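Local coordinates for type IV pilin structural subunit (Pseudomonas aeruginosa, PDB 3JYZ), which probably serves as the major structural subunit of type IV pili, the thin surface filaments that the bacterium assembles from many copies of the pilin, at residues 64-76 and 83-95. Numbering follows the deposited sequence.
Sequences AGNTGVITITYVA and TAGNTLILSPYIN
I72 and L90 meet on the buried face of two antiparallel strands, their CD1 methyls 4.0 Å apart and the side chains crossing at a slant. I70 and L88 continue this apolar layer, which packs against V11, L15, A18 and A21 of the long helix 4-28, the helix-on-sheet core of the pilin fold. Y74 extends the layer: with CG anti to its carbonyl carbon (chi1 -69°), the ring turns its edge to L88, with CE2 3.9 Å from L88 CG, while its hydroxyl is hydrogen-bonded to V11 O of that helix. On the other face I89 CD1 lies beside T71 and T73 runs alongside T87; just before the strand, V69 CG1 presses on I89 CG2 at 3.4 Å, a tight fit. Between the faces, paired backbone bonds join I70 to L90 and I72 to L88. At the far end N86 carries on the ladder: its O accepts Y74 N at 2.8 Å and lies in plane at the edge of the Y74 ring, while its ND2 reaches Y74 O at 3.0 Å, a more bent bond (150°). The amide thus stands in for a backbone N-H, and both polar backbone atoms of Y74 stay paired where regular strand pairing stops.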
loop_
_atom_site.group_PDB
_atom_site.type_symbol
_atom_site.label_atom_id
_atom_site.label_comp_id
_atom_site.label_asym_id
_atom_site.label_seq_id
_atom_site.Cartn_x
_atom_site.Cartn_y
_atom_site.Cartn_z
ATOM N N ALA A 64 -11.356 3.894 1.903
ATOM C CA ALA A 64 -12.776 3.672 2.161
ATOM C C ALA A 64 -13.638 3.977 0.937
ATOM O O ALA A 64 -14.782 3.530 0.854
ATOM C CB ALA A 64 -13.239 4.499 3.367
ATOM N N GLY A 65 -13.081 4.722 -0.009
ATOM C CA GLY A 65 -13.771 5.032 -1.250
ATOM C C GLY A 65 -13.558 3.977 -2.320
ATOM O O GLY A 65 -13.838 4.206 -3.497
ATOM N N ASN A 66 -13.029 2.827 -1.911
ATOM C CA ASN A 66 -12.961 1.655 -2.779
ATOM C C ASN A 66 -11.997 1.781 -3.956
ATOM O O ASN A 66 -12.208 1.168 -5.007
ATOM C CB ASN A 66 -14.371 1.269 -3.248
ATOM C CG ASN A 66 -15.321 1.066 -2.082
ATOM O OD1 ASN A 66 -16.288 1.823 -1.904
ATOM N ND2 ASN A 66 -15.038 0.067 -1.262
ATOM N N THR A 67 -10.927 2.545 -3.774
ATOM C CA THR A 67 -9.945 2.707 -4.847
ATOM C C THR A 67 -8.909 1.588 -4.855
ATOM O O THR A 67 -8.176 1.434 -5.839
ATOM C CB THR A 67 -9.203 4.037 -4.756
ATOM O OG1 THR A 67 -8.414 4.059 -3.557
ATOM C CG2 THR A 67 -10.183 5.201 -4.742
ATOM N N GLY A 68 -8.836 0.830 -3.760
ATOM C CA GLY A 68 -7.862 -0.244 -3.630
ATOM C C GLY A 68 -6.517 0.229 -3.094
ATOM O O GLY A 68 -5.618 -0.586 -2.849
ATOM N N VAL A 69 -6.371 1.538 -2.895
ATOM C CA VAL A 69 -5.126 2.089 -2.356
ATOM C C VAL A 69 -4.961 1.737 -0.879
ATOM O O VAL A 69 -5.879 1.941 -0.086
ATOM C CB VAL A 69 -5.050 3.610 -2.546
ATOM C CG1 VAL A 69 -3.822 4.184 -1.814
ATOM C CG2 VAL A 69 -4.996 3.954 -4.032
ATOM N N ILE A 70 -3.795 1.208 -0.511
ATOM C CA ILE A 70 -3.545 0.763 0.855
ATOM C C ILE A 70 -2.655 1.747 1.609
ATOM O O ILE A 70 -1.607 2.149 1.115
ATOM C CB ILE A 70 -2.848 -0.616 0.866
ATOM C CG1 ILE A 70 -3.770 -1.692 0.284
ATOM C CG2 ILE A 70 -2.402 -0.998 2.284
ATOM C CD1 ILE A 70 -3.090 -3.029 0.006
ATOM N N THR A 71 -3.069 2.128 2.812
ATOM C CA THR A 71 -2.220 2.930 3.687
ATOM C C THR A 71 -1.742 2.067 4.837
ATOM O O THR A 71 -2.555 1.467 5.555
ATOM C CB THR A 71 -2.980 4.137 4.260
ATOM O OG1 THR A 71 -3.444 4.949 3.179
ATOM C CG2 THR A 71 -2.077 4.966 5.171
ATOM N N ILE A 72 -0.426 1.984 5.000
ATOM C CA ILE A 72 0.153 1.322 6.157
ATOM C C ILE A 72 0.578 2.403 7.137
ATOM O O ILE A 72 1.350 3.308 6.785
ATOM C CB ILE A 72 1.388 0.520 5.784
ATOM C CG1 ILE A 72 1.065 -0.482 4.679
ATOM C CG2 ILE A 72 1.951 -0.180 7.021
ATOM C CD1 ILE A 72 2.317 -1.155 4.125
ATOM N N THR A 73 0.056 2.316 8.359
ATOM C CA THR A 73 0.407 3.242 9.424
ATOM C C THR A 73 1.248 2.503 10.452
ATOM O O THR A 73 0.847 1.460 10.961
ATOM C CB THR A 73 -0.864 3.810 10.086
ATOM O OG1 THR A 73 -1.634 4.518 9.107
ATOM C CG2 THR A 73 -0.498 4.751 11.247
ATOM N N TYR A 74 2.429 3.038 10.748
ATOM C CA TYR A 74 3.355 2.395 11.673
ATOM C C TYR A 74 3.239 2.946 13.086
ATOM O O TYR A 74 2.849 4.092 13.266
ATOM C CB TYR A 74 4.785 2.593 11.169
ATOM C CG TYR A 74 5.029 1.802 9.920
ATOM C CD1 TYR A 74 5.486 0.503 9.990
ATOM C CD2 TYR A 74 4.751 2.339 8.669
ATOM C CE1 TYR A 74 5.695 -0.245 8.852
ATOM C CE2 TYR A 74 4.954 1.594 7.515
ATOM C CZ TYR A 74 5.433 0.306 7.620
ATOM O OH TYR A 74 5.649 -0.473 6.500
ATOM N N VAL A 75 3.571 2.120 14.074
ATOM C CA VAL A 75 3.645 2.596 15.452
ATOM C C VAL A 75 4.985 3.318 15.586
ATOM O O VAL A 75 6.035 2.686 15.721
ATOM C CB VAL A 75 3.524 1.449 16.471
ATOM C CG1 VAL A 75 3.327 2.020 17.882
ATOM C CG2 VAL A 75 2.354 0.522 16.098
ATOM N N ALA A 76 4.934 4.642 15.512
ATOM C CA ALA A 76 6.149 5.444 15.401
ATOM C C ALA A 76 7.183 5.124 16.482
ATOM O O ALA A 76 8.361 4.951 16.186
ATOM C CB ALA A 76 5.814 6.916 15.392
ATOM N N THR A 83 6.590 11.224 14.817
ATOM C CA THR A 83 5.199 10.973 15.189
ATOM C C THR A 83 4.237 11.079 14.008
ATOM O O THR A 83 3.237 10.358 13.943
ATOM C CB THR A 83 4.740 11.902 16.344
ATOM O OG1 THR A 83 3.358 11.664 16.639
ATOM C CG2 THR A 83 4.920 13.358 15.965
ATOM N N ALA A 84 4.537 11.969 13.070
ATOM C CA ALA A 84 3.680 12.149 11.906
ATOM C C ALA A 84 4.368 11.674 10.629
ATOM O O ALA A 84 3.884 11.932 9.534
ATOM C CB ALA A 84 3.250 13.609 11.766
ATOM N N GLY A 85 5.499 10.994 10.777
ATOM C CA GLY A 85 6.222 10.487 9.623
ATOM C C GLY A 85 6.134 8.980 9.481
ATOM O O GLY A 85 7.154 8.306 9.344
ATOM N N ASN A 86 4.915 8.446 9.530
ATOM C CA ASN A 86 4.720 7.032 9.817
ATOM C C ASN A 86 3.852 6.249 8.845
ATOM O O ASN A 86 3.387 5.152 9.177
ATOM C CB ASN A 86 4.247 6.837 11.266
ATOM C CG ASN A 86 2.874 7.421 11.509
ATOM O OD1 ASN A 86 2.458 8.351 10.823
ATOM N ND2 ASN A 86 2.153 6.869 12.486
ATOM N N THR A 87 3.638 6.784 7.648
ATOM C CA THR A 87 2.800 6.057 6.689
ATOM C C THR A 87 3.494 5.759 5.373
ATOM O O THR A 87 4.342 6.530 4.898
ATOM C CB THR A 87 1.470 6.784 6.371
ATOM O OG1 THR A 87 1.736 7.972 5.614
ATOM C CG2 THR A 87 0.734 7.145 7.652
ATOM N N LEU A 88 3.115 4.618 4.808
ATOM C CA LEU A 88 3.428 4.271 3.436
ATOM C C LEU A 88 2.120 4.074 2.673
ATOM O O LEU A 88 1.113 3.652 3.250
ATOM C CB LEU A 88 4.236 2.974 3.377
ATOM C CG LEU A 88 5.646 2.988 3.951
ATOM C CD1 LEU A 88 6.301 1.613 3.778
ATOM C CD2 LEU A 88 6.480 4.087 3.279
ATOM N N ILE A 89 2.149 4.377 1.378
ATOM C CA ILE A 89 1.001 4.186 0.508
ATOM C C ILE A 89 1.343 3.141 -0.556
ATOM O O ILE A 89 2.399 3.219 -1.187
ATOM C CB ILE A 89 0.609 5.490 -0.204
ATOM C CG1 ILE A 89 0.464 6.647 0.794
ATOM C CG2 ILE A 89 -0.665 5.278 -1.027
ATOM C CD1 ILE A 89 -0.592 6.429 1.829
ATOM N N LEU A 90 0.466 2.160 -0.737
ATOM C CA LEU A 90 0.602 1.177 -1.810
ATOM C C LEU A 90 -0.542 1.400 -2.797
ATOM O O LEU A 90 -1.709 1.246 -2.443
ATOM C CB LEU A 90 0.555 -0.256 -1.271
ATOM C CG LEU A 90 1.443 -0.574 -0.065
ATOM C CD1 LEU A 90 1.342 -2.050 0.346
ATOM C CD2 LEU A 90 2.889 -0.208 -0.318
ATOM N N SER A 91 -0.200 1.753 -4.034
ATOM C CA SER A 91 -1.193 2.124 -5.041
ATOM C C SER A 91 -1.197 1.088 -6.162
ATOM O O SER A 91 -0.157 0.837 -6.775
ATOM C CB SER A 91 -0.859 3.507 -5.608
ATOM O OG SER A 91 -0.855 4.499 -4.588
ATOM N N PRO A 92 -2.357 0.468 -6.426
ATOM C CA PRO A 92 -2.445 -0.593 -7.442
ATOM C C PRO A 92 -2.831 -0.108 -8.845
ATOM O O PRO A 92 -3.597 0.849 -9.005
ATOM C CB PRO A 92 -3.550 -1.508 -6.906
ATOM C CG PRO A 92 -4.419 -0.609 -6.071
ATOM C CD PRO A 92 -3.592 0.587 -5.628
ATOM N N TYR A 93 -2.297 -0.799 -9.852
ATOM C CA TYR A 93 -2.563 -0.505 -11.258
ATOM C C TYR A 93 -2.785 -1.801 -12.006
ATOM O O TYR A 93 -2.234 -2.829 -11.652
ATOM C CB TYR A 93 -1.369 0.223 -11.888
ATOM C CG TYR A 93 -1.099 1.550 -11.235
ATOM C CD1 TYR A 93 -0.441 1.621 -10.009
ATOM C CD2 TYR A 93 -1.531 2.732 -11.821
ATOM C CE1 TYR A 93 -0.217 2.836 -9.396
ATOM C CE2 TYR A 93 -1.306 3.959 -11.209
ATOM C CZ TYR A 93 -0.646 4.001 -9.993
ATOM O OH TYR A 93 -0.412 5.221 -9.376
ATOM N N ILE A 94 -3.604 -1.758 -13.047
ATOM C CA ILE A 94 -3.692 -2.897 -13.944
ATOM C C ILE A 94 -2.842 -2.638 -15.170
ATOM O O ILE A 94 -2.911 -1.567 -15.775
ATOM C CB ILE A 94 -5.146 -3.229 -14.336
ATOM C CG1 ILE A 94 -5.808 -4.009 -13.200
ATOM C CG2 ILE A 94 -5.177 -4.066 -15.616
ATOM C CD1 ILE A 94 -7.287 -4.160 -13.326
ATOM N N ASN A 95 -2.013 -3.628 -15.482
ATOM C CA ASN A 95 -1.127 -3.633 -16.633
ATOM C C ASN A 95 -1.715 -4.542 -17.704
ATOM O O ASN A 95 -1.841 -5.750 -17.495
ATOM C CB ASN A 95 0.233 -4.177 -16.188
ATOM C CG ASN A 95 1.140 -4.512 -17.349
ATOM O OD1 ASN A 95 1.015 -3.942 -18.427
ATOM N ND2 ASN A 95 2.067 -5.441 -17.128
#